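Glycoside Hydrolase (Bacteroides plebeius, PDB 5T3B) is probably a glycosidase of family 50, whose characterised members cleave agarose; its own substrate is not established. Local coordinates at residues A[228-233]-A[320-326]; A[239-243]-A[325-329]; A[314-319]-A[332-337]. All coordinates share one frame; numbering follows the deposited sequence. Where two conformers were deposited one is given.

Contact 1: residues A[228-233]-A[320-326]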
loop_
_atom_site.group_PDB
_atom_site.type_symbol
_atom_site.label_atom_id
_atom_site.label_comp_id
_atom_site.label_asym_id
_atom_site.label_seq_id
_atom_site.Cartn_x
_atom_site.Cartn_y
_atom_site.Cartn_z
ATOM N N CYS A 228 7.177 -10.227 -19.615
ATOM C CA CYS A 228 6.084 -9.539 -18.948
ATOM C C CYS A 228 4.792 -9.596 -19.774
ATOM O O CYS A 228 3.680 -9.768 -19.251
ATOM C CB CYS A 228 6.502 -8.078 -18.613
ATOM S SG CYS A 228 7.658 -7.883 -17.291
ATOM N N LYS A 229 4.931 -9.341 -21.089
ATOM C CA LYS A 229 3.747 -9.414 -21.979
ATOM C C LYS A 229 3.059 -10.791 -21.880
ATOM O O LYS A 229 1.841 -10.904 -21.802
ATOM C CB LYS A 229 4.136 -9.043 -23.403
ATOM C CG LYS A 229 4.403 -7.553 -23.574
ATOM C CD LYS A 229 4.950 -7.149 -24.900
ATOM C CE LYS A 229 5.122 -5.652 -24.990
ATOM N NZ LYS A 229 5.577 -5.298 -26.343
ATOM N N GLU A 230 3.844 -11.845 -21.964
ATOM C CA GLU A 230 3.337 -13.200 -21.891
ATOM C C GLU A 230 2.669 -13.464 -20.559
ATOM O O GLU A 230 1.602 -14.047 -20.509
ATOM C CB GLU A 230 4.441 -14.201 -22.197
ATOM C CG GLU A 230 4.913 -14.108 -23.635
ATOM C CD GLU A 230 6.089 -15.000 -23.961
ATOM O OE1 GLU A 230 6.453 -15.871 -23.111
ATOM O OE2 GLU A 230 6.677 -14.831 -25.082
ATOM N N TYR A 231 3.305 -12.979 -19.471
ATOM C CA TYR A 231 2.764 -13.266 -18.139
ATOM C C TYR A 231 1.422 -12.593 -17.974
ATOM O O TYR A 231 0.490 -13.201 -17.464
ATOM C CB TYR A 231 3.775 -12.825 -17.090
ATOM C CG TYR A 231 3.454 -13.361 -15.700
ATOM C CD1 TYR A 231 3.382 -14.717 -15.440
ATOM C CD2 TYR A 231 3.281 -12.492 -14.627
ATOM C CE1 TYR A 231 3.130 -15.213 -14.142
ATOM C CE2 TYR A 231 3.010 -12.955 -13.350
ATOM C CZ TYR A 231 2.958 -14.291 -13.107
ATOM O OH TYR A 231 2.713 -14.774 -11.861
ATOM N N LEU A 232 1.263 -11.353 -18.423
ATOM C CA LEU A 232 -0.032 -10.688 -18.348
ATOM C C LEU A 232 -1.149 -11.395 -19.076
ATOM O O LEU A 232 -2.273 -11.312 -18.666
ATOM C CB LEU A 232 0.010 -9.245 -18.845
ATOM C CG LEU A 232 0.210 -8.169 -17.751
ATOM C CD1 LEU A 232 -1.039 -8.016 -16.904
ATOM C CD2 LEU A 232 1.438 -8.388 -16.895
ATOM N N ASN A 233 -0.767 -12.086 -20.153
ATOM C CA ASN A 233 -1.733 -12.859 -20.941
ATOM C C ASN A 233 -1.907 -14.316 -20.521
ATOM O O ASN A 233 -2.675 -15.046 -21.133
ATOM C CB ASN A 233 -1.416 -12.699 -22.439
ATOM C CG ASN A 233 -2.117 -11.529 -23.047
ATOM O OD1 ASN A 233 -2.866 -10.797 -22.403
ATOM N ND2 ASN A 233 -1.862 -11.320 -24.333
ATOM N N ASN A 320 3.680 -1.634 -20.114
ATOM C CA ASN A 320 3.567 -1.974 -21.560
ATOM C C ASN A 320 2.923 -3.345 -21.757
ATOM O O ASN A 320 2.196 -3.576 -22.684
ATOM C CB ASN A 320 4.911 -1.824 -22.236
ATOM C CG ASN A 320 5.304 -0.357 -22.315
ATOM O OD1 ASN A 320 4.443 0.490 -22.459
ATOM N ND2 ASN A 320 6.590 -0.047 -22.302
ATOM N N ALA A 321 3.201 -4.271 -20.842
ATOM C CA ALA A 321 2.552 -5.566 -20.869
ATOM C C ALA A 321 1.043 -5.469 -20.660
ATOM O O ALA A 321 0.295 -6.147 -21.339
ATOM C CB ALA A 321 3.131 -6.495 -19.839
ATOM N N VAL A 322 0.605 -4.641 -19.715
ATOM C CA VAL A 322 -0.825 -4.418 -19.542
ATOM C C VAL A 322 -1.431 -3.829 -20.823
ATOM O O VAL A 322 -2.461 -4.287 -21.282
ATOM C CB VAL A 322 -1.115 -3.534 -18.316
ATOM C CG1 VAL A 322 -2.599 -3.202 -18.233
ATOM C CG2 VAL A 322 -0.657 -4.199 -17.034
ATOM N N LYS A 323 -0.774 -2.833 -21.396
ATOM C CA LYS A 323 -1.353 -2.148 -22.554
ATOM C C LYS A 323 -1.480 -3.103 -23.718
ATOM O O LYS A 323 -2.469 -3.029 -24.461
ATOM C CB LYS A 323 -0.504 -0.954 -22.924
ATOM C CG LYS A 323 -0.812 -0.400 -24.312
ATOM C CD LYS A 323 0.033 0.822 -24.556
ATOM C CE LYS A 323 -0.103 1.331 -25.985
ATOM N NZ LYS A 323 -1.418 0.989 -26.544
ATOM N N ALA A 324 -0.530 -4.028 -23.837
ATOM C CA ALA A 324 -0.560 -5.012 -24.933
ATOM C C ALA A 324 -1.427 -6.234 -24.711
ATOM O O ALA A 324 -1.580 -7.093 -25.604
ATOM C CB ALA A 324 0.866 -5.486 -25.258
ATOM N N SER A 325 -1.996 -6.339 -23.518
ATOM C CA SER A 325 -2.664 -7.548 -23.064
ATOM C C SER A 325 -4.099 -7.642 -23.527
ATOM O O SER A 325 -4.634 -6.698 -24.086
ATOM C CB SER A 325 -2.639 -7.621 -21.529
ATOM O OG SER A 325 -3.578 -6.707 -20.931
ATOM N N LYS A 326 -4.743 -8.727 -23.114
ATOM C CA LYS A 326 -6.162 -8.931 -23.268
ATOM C C LYS A 326 -7.018 -8.005 -22.389
ATOM O O LYS A 326 -8.240 -7.991 -22.544
ATOM C CB LYS A 326 -6.462 -10.390 -22.880
ATOM C CG LYS A 326 -5.810 -11.424 -23.785
ATOM C CD LYS A 326 -5.736 -12.808 -23.085
ATOM C CE LYS A 326 -4.950 -13.822 -23.886
ATOM N NZ LYS A 326 -4.919 -15.055 -23.070
HETATM O O HOH W 1 0.498 -8.582 -22.847
HETATM O O HOH W 2 -3.031 -9.347 -26.121
#

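Contact 2: residues A[239-243]-A[325-329]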
loop_
_atom_site.group_PDB
_atom_site.type_symbol
_atom_site.label_atom_id
_atom_site.label_comp_id
_atom_site.label_asym_id
_atom_site.label_seq_id
_atom_site.Cartn_x
_atom_site.Cartn_y
_atom_site.Cartn_z
ATOM N N MET A 239 -8.264 -14.998 -13.747
ATOM C CA MET A 239 -9.455 -14.600 -12.971
ATOM C C MET A 239 -9.583 -13.092 -12.731
ATOM O O MET A 239 -10.597 -12.605 -12.252
ATOM C CB MET A 239 -9.517 -15.342 -11.649
ATOM C CG MET A 239 -8.491 -14.937 -10.654
ATOM S SD MET A 239 -8.758 -15.739 -8.991
ATOM C CE MET A 239 -8.741 -17.367 -9.383
ATOM N N PHE A 240 -8.535 -12.358 -13.095
ATOM C CA PHE A 240 -8.466 -10.949 -12.808
ATOM C C PHE A 240 -8.755 -10.055 -14.002
ATOM O O PHE A 240 -9.291 -8.945 -13.864
ATOM C CB PHE A 240 -7.142 -10.563 -12.199
ATOM C CG PHE A 240 -6.790 -11.346 -10.962
ATOM C CD1 PHE A 240 -7.616 -11.296 -9.824
ATOM C CD2 PHE A 240 -5.713 -12.194 -10.905
ATOM C CE1 PHE A 240 -7.312 -12.036 -8.679
ATOM C CE2 PHE A 240 -5.401 -12.906 -9.749
ATOM C CZ PHE A 240 -6.213 -12.824 -8.647
ATOM N N ARG A 241 -8.387 -10.515 -15.186
ATOM C CA ARG A 241 -8.546 -9.657 -16.347
ATOM C C ARG A 241 -10.041 -9.452 -16.647
ATOM O O ARG A 241 -10.837 -10.381 -16.524
ATOM C CB ARG A 241 -7.816 -10.252 -17.554
ATOM C CG ARG A 241 -8.374 -11.547 -18.065
ATOM C CD ARG A 241 -7.657 -11.790 -19.393
ATOM N NE ARG A 241 -6.229 -12.034 -19.288
ATOM C CZ ARG A 241 -5.728 -13.225 -19.067
ATOM N NH1 ARG A 241 -6.540 -14.316 -19.038
ATOM N NH2 ARG A 241 -4.414 -13.340 -18.882
ATOM N N ASN A 242 -10.376 -8.237 -17.069
ATOM C CA ASN A 242 -11.748 -7.892 -17.446
ATOM C C ASN A 242 -12.776 -8.139 -16.361
ATOM O O ASN A 242 -13.932 -8.407 -16.605
ATOM C CB ASN A 242 -12.144 -8.606 -18.734
ATOM C CG ASN A 242 -11.218 -8.244 -19.872
ATOM O OD1 ASN A 242 -10.545 -9.114 -20.500
ATOM N ND2 ASN A 242 -11.120 -7.010 -20.097
ATOM N N ASN A 243 -12.328 -8.030 -15.121
ATOM C CA ASN A 243 -13.149 -8.319 -13.967
ATOM C C ASN A 243 -13.362 -6.996 -13.229
ATOM O O ASN A 243 -12.390 -6.450 -12.643
ATOM C CB ASN A 243 -12.460 -9.363 -13.117
ATOM C CG ASN A 243 -13.316 -9.795 -11.948
ATOM O OD1 ASN A 243 -14.130 -9.008 -11.414
ATOM N ND2 ASN A 243 -13.157 -11.034 -11.560
ATOM N N SER A 325 -1.996 -6.339 -23.518
ATOM C CA SER A 325 -2.664 -7.548 -23.064
ATOM C C SER A 325 -4.099 -7.642 -23.527
ATOM O O SER A 325 -4.634 -6.698 -24.086
ATOM C CB SER A 325 -2.639 -7.621 -21.529
ATOM O OG SER A 325 -3.578 -6.707 -20.931
ATOM N N LYS A 326 -4.743 -8.727 -23.114
ATOM C CA LYS A 326 -6.162 -8.931 -23.268
ATOM C C LYS A 326 -7.018 -8.005 -22.389
ATOM O O LYS A 326 -8.240 -7.991 -22.544
ATOM C CB LYS A 326 -6.462 -10.390 -22.880
ATOM C CG LYS A 326 -5.810 -11.424 -23.785
ATOM C CD LYS A 326 -5.736 -12.808 -23.085
ATOM C CE LYS A 326 -4.950 -13.822 -23.886
ATOM N NZ LYS A 326 -4.919 -15.055 -23.070
ATOM N N ASP A 327 -6.407 -7.231 -21.509
ATOM C CA ASP A 327 -7.178 -6.273 -20.664
ATOM C C ASP A 327 -6.342 -4.994 -20.384
ATOM O O ASP A 327 -5.768 -4.843 -19.285
ATOM C CB ASP A 327 -7.672 -6.877 -19.373
ATOM C CG ASP A 327 -8.443 -5.868 -18.541
ATOM O OD1 ASP A 327 -8.789 -4.756 -19.082
ATOM O OD2 ASP A 327 -8.649 -6.130 -17.343
ATOM N N PRO A 328 -6.275 -4.082 -21.334
ATOM C CA PRO A 328 -5.501 -2.874 -21.100
ATOM C C PRO A 328 -6.034 -1.919 -20.043
ATOM O O PRO A 328 -5.379 -0.968 -19.688
ATOM C CB PRO A 328 -5.488 -2.174 -22.455
ATOM C CG PRO A 328 -5.935 -3.177 -23.412
ATOM C CD PRO A 328 -6.770 -4.205 -22.721
ATOM N N GLU A 329 -7.252 -2.169 -19.516
ATOM C CA GLU A 329 -7.850 -1.326 -18.527
ATOM C C GLU A 329 -7.595 -1.796 -17.087
ATOM O O GLU A 329 -8.008 -1.078 -16.154
ATOM C CB GLU A 329 -9.369 -1.175 -18.727
ATOM C CG GLU A 329 -9.745 -0.360 -19.956
ATOM C CD GLU A 329 -11.227 -0.445 -20.188
ATOM O OE1 GLU A 329 -11.992 0.429 -19.659
ATOM O OE2 GLU A 329 -11.657 -1.466 -20.842
HETATM O O HOH W 3 -10.554 -5.886 -22.582
#

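Contact 3: residues A[314-319]-A[332-337]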
loop_
_atom_site.group_PDB
_atom_site.type_symbol
_atom_site.label_atom_id
_atom_site.label_comp_id
_atom_site.label_asym_id
_atom_site.label_seq_id
_atom_site.Cartn_x
_atom_site.Cartn_y
_atom_site.Cartn_z
ATOM N N TYR A 314 11.856 -1.785 -15.130
ATOM C CA TYR A 314 10.902 -2.632 -14.441
ATOM C C TYR A 314 9.456 -2.194 -14.733
ATOM O O TYR A 314 8.652 -2.949 -15.270
ATOM C CB TYR A 314 11.255 -2.624 -12.957
ATOM C CG TYR A 314 10.321 -3.461 -12.142
ATOM C CD1 TYR A 314 10.469 -4.840 -12.081
ATOM C CD2 TYR A 314 9.229 -2.889 -11.492
ATOM C CE1 TYR A 314 9.591 -5.636 -11.361
ATOM C CE2 TYR A 314 8.368 -3.686 -10.754
ATOM C CZ TYR A 314 8.512 -5.043 -10.751
ATOM O OH TYR A 314 7.646 -5.810 -10.023
ATOM N N TYR A 315 9.148 -0.955 -14.322
ATOM C CA TYR A 315 7.784 -0.484 -14.406
ATOM C C TYR A 315 7.295 -0.344 -15.844
ATOM O O TYR A 315 6.122 -0.649 -16.121
ATOM C CB TYR A 315 7.639 0.843 -13.673
ATOM C CG TYR A 315 7.746 0.793 -12.150
ATOM C CD1 TYR A 315 6.998 -0.112 -11.384
ATOM C CD2 TYR A 315 8.583 1.666 -11.492
ATOM C CE1 TYR A 315 7.056 -0.051 -10.011
ATOM C CE2 TYR A 315 8.627 1.721 -10.121
ATOM C CZ TYR A 315 7.877 0.843 -9.391
ATOM O OH TYR A 315 7.959 0.900 -7.987
ATOM N N SER A 316 8.160 0.085 -16.752
ATOM C CA SER A 316 7.716 0.243 -18.093
ATOM C C SER A 316 7.398 -1.081 -18.753
ATOM O O SER A 316 6.406 -1.198 -19.493
ATOM C CB SER A 316 8.746 1.047 -18.880
ATOM O OG SER A 316 9.958 0.282 -19.073
ATOM N N ALA A 317 8.174 -2.122 -18.458
ATOM C CA ALA A 317 7.870 -3.426 -19.007
ATOM C C ALA A 317 6.479 -3.902 -18.585
ATOM O O ALA A 317 5.748 -4.503 -19.355
ATOM C CB ALA A 317 8.893 -4.462 -18.567
ATOM N N ILE A 318 6.143 -3.676 -17.314
ATOM C CA ILE A 318 4.897 -4.169 -16.794
ATOM C C ILE A 318 3.706 -3.348 -17.335
ATOM O O ILE A 318 2.697 -3.876 -17.757
ATOM C CB ILE A 318 4.970 -4.255 -15.270
ATOM C CG1 ILE A 318 6.053 -5.323 -14.918
ATOM C CG2 ILE A 318 3.597 -4.634 -14.708
ATOM C CD1 ILE A 318 6.506 -5.283 -13.468
ATOM N N LYS A 319 3.845 -2.010 -17.322
ATOM C CA LYS A 319 2.804 -1.201 -17.879
ATOM C C LYS A 319 2.585 -1.504 -19.379
ATOM O O LYS A 319 1.436 -1.625 -19.839
ATOM C CB LYS A 319 3.061 0.277 -17.660
ATOM C CG LYS A 319 1.961 1.198 -18.160
ATOM C CD LYS A 319 0.589 0.911 -17.506
ATOM C CE LYS A 319 -0.412 2.012 -17.814
ATOM N NZ LYS A 319 -0.290 3.094 -16.838
ATOM N N TYR A 332 -2.445 -0.937 -12.861
ATOM C CA TYR A 332 -1.174 -1.345 -12.335
ATOM C C TYR A 332 -0.852 -0.462 -11.133
ATOM O O TYR A 332 -0.663 0.739 -11.247
ATOM C CB TYR A 332 -0.097 -1.289 -13.384
ATOM C CG TYR A 332 1.275 -1.675 -12.902
ATOM C CD1 TYR A 332 1.461 -2.664 -11.942
ATOM C CD2 TYR A 332 2.375 -1.028 -13.379
ATOM C CE1 TYR A 332 2.733 -3.016 -11.482
ATOM C CE2 TYR A 332 3.641 -1.351 -12.975
ATOM C CZ TYR A 332 3.840 -2.327 -12.011
ATOM O OH TYR A 332 5.069 -2.643 -11.536
ATOM N N LEU A 333 -0.781 -1.114 -9.958
ATOM C CA LEU A 333 -0.616 -0.388 -8.668
ATOM C C LEU A 333 0.803 -0.504 -8.138
ATOM O O LEU A 333 1.008 -0.180 -6.961
ATOM C CB LEU A 333 -1.616 -0.927 -7.674
ATOM C CG LEU A 333 -3.077 -0.990 -8.109
ATOM C CD1 LEU A 333 -3.938 -1.633 -7.032
ATOM C CD2 LEU A 333 -3.638 0.361 -8.465
ATOM N N GLY A 334 1.751 -0.856 -8.972
ATOM C CA GLY A 334 3.149 -0.769 -8.584
ATOM C C GLY A 334 3.705 -1.946 -7.823
ATOM O O GLY A 334 3.221 -3.069 -7.911
ATOM N N SER A 335 4.808 -1.670 -7.129
ATOM C CA SER A 335 5.649 -2.698 -6.493
ATOM C C SER A 335 5.835 -2.520 -4.986
ATOM O O SER A 335 6.632 -3.256 -4.420
ATOM C CB SER A 335 7.053 -2.707 -7.124
ATOM O OG SER A 335 7.794 -1.549 -6.809
ATOM N N ARG A 336 5.069 -1.634 -4.357
ATOM C CA ARG A 336 5.045 -1.557 -2.890
ATOM C C ARG A 336 6.434 -1.143 -2.372
ATOM O O ARG A 336 7.157 -1.908 -1.773
ATOM C CB ARG A 336 4.497 -2.837 -2.292
ATOM C CG ARG A 336 3.219 -3.305 -2.951
ATOM C CD ARG A 336 2.843 -4.733 -2.637
ATOM N NE ARG A 336 2.587 -4.903 -1.219
ATOM C CZ ARG A 336 1.430 -4.600 -0.654
ATOM N NH1 ARG A 336 1.287 -4.697 0.664
ATOM N NH2 ARG A 336 0.377 -4.278 -1.375
ATOM N N LEU A 337 6.779 0.108 -2.707
ATOM C CA LEU A 337 8.078 0.662 -2.366
ATOM C C LEU A 337 8.159 0.830 -0.886
ATOM O O LEU A 337 7.168 1.033 -0.197
ATOM C CB LEU A 337 8.250 2.041 -3.063
ATOM C CG LEU A 337 8.345 1.960 -4.606
ATOM C CD1 LEU A 337 8.071 3.310 -5.206
ATOM C CD2 LEU A 337 9.715 1.445 -5.027
HETATM O O HOH W 4 5.118 1.232 -6.494
#

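Contact 1: residues A[228-233]-A[320-326]
The carboxamide of N233 meets K326 on one face and at an edge. The lysine's methylene chain runs obliquely over the face, with K326 CE 3.7 Å from N233 CG. In the amide plane, N233 OD1 takes the backbone N-H of K326 on a lone pair (OD1 to N 2.9 Å, 160° at the hydrogen), while N233 ND2 gives to a water that in turn donates to A324 O. K326 finishes by binding N233 O through NZ, 3.0 Å away; asparagine, with an acceptor and a donor on one flat group, and a long lysine suit this double join.

A small residue is needed where segments 228-232 and 320-324 cross at -50°, their axes 8.2 Å apart: A321 CB lies only 3.4 Å from C228 O. Beside it L232 splays its methyls, CD2 onto A321 and CD1 onto V322 CG2 (3.8 Å). S325 OG, turned between its own N and C (chi1 75°), bonds back to V322 O, and a second water bridges K229 O and A321 O.

The end of helix 224-232 thus packs across the later part of helix 300-324; L232 also touches F195 of helix 195-203, and C228 rests on A317 and I318 one turn earlier.

Contact 2: residues A[239-243]-A[325-329]
R241 and N242 are the two central residues of a type II beta turn from F240 to N243, which brings R241 CA to 5.7 Å from D327 CA. N242 occupies the third position with positive phi, a conformation asparagine tolerates well, and its backbone N-H points to D327 OD2, at 2.7 Å and 170°. The hydrogen bond arrives from above the carboxylate plane. With CG anti to the backbone N (chi1 180°), D327 reaches this amide, and the N242 carboxamide slides past the carboxylate in the opposite direction, the planes 31° apart. N242 ND2 donates instead to a water, which donates to K326 O.

In the conformer given, R241 places one guanidinium face against the aliphatic part of K326, K326 CD lying toward the rim of that face. The two cationic ends are near each other, but R241 NH2 is held by the carbonyls of S234 and L232.

Aspartate suits its buried place because each oxygen has work: D327 OD2 also forms a salt bridge with R100, and D327 OD1 accepts from E329 N (3.0 Å). That last bond makes an Asx turn, and S325 OG, accepting from D327 N, makes an ST turn just before it: an ST turn followed by an Asx turn, sharing D327, in the loop after helix 300-324, packed against a type II beta turn.

Contact 3: residues A[314-319]-A[332-337]
Y332 lays its ring against I318 and ends among two other tyrosines. From CB, which points toward the helix, the side chain sets out with CG anti to the backbone N (chi1 179°), and this sends the ring across the helix surface at about a right angle to the I318 side chain. The ring atoms from CG outward all lie beneath I318 CG2, a CH-pi contact with the methyl 3.6 Å from the centroid and 14° off the normal. CD2 lies by the backbone N of K319, and CE2 and CZ by Y315 CD1. The backbone N of G334 sits near the rim of the other face. At the tip, Y332 OH lies at the edge of the Y315 ring, near its plane and 3.2 Å from Y315 CD1, and also meets Y314 CE2 and I318 CD1; it is hydrogen-bonded with S251 OG. A leucine in its place would probably leave S251 without this partner and open a gap between I318 and G334.

Y315 carries the polar link. Its OH bonds S335 OG at 2.7 Å, and a water joins the same hydroxyl to S335 N, while L337 CD2 packs 3.5 Å from the oxygen. Tyrosine suits the position because its flat ring fills the space beside Y332 and its hydroxyl still finds serine. G334 fits for a backbone reason: with its positive phi, any CB would collide with the carbonyl O of L333.

Around this buried packing, the segment 332-337 is hydrogen-bonded through its backbone to F249, S251 and E254 and, further along, to S359 and N361. Helix 300-324 lies over it, I318 and A317 facing helix 224-232, and Y315 and L337 touching helix 345-354.

Along the chain the segments come as 228-233, 239-243, then 314-319, 320-326, 325-329 and 332-337, so the later four form a nearly continuous run down helix 300-324 and its following loop. Contacts 1 and 2, with centres about 9 Å apart, share S325 and K326 and touch directly. Contact 3 uses the same helix as contact 1, their centres about 12 Å apart, and these two also touch; the centres of contacts 2 and 3 are about 16 Å apart. The segments of contact 3 alternate with those of both others. Together the three pack helix 300-324 and its exit loop, from the buried interior at contact 3 to the more exposed far end, against helix 224-232 and the loop after it.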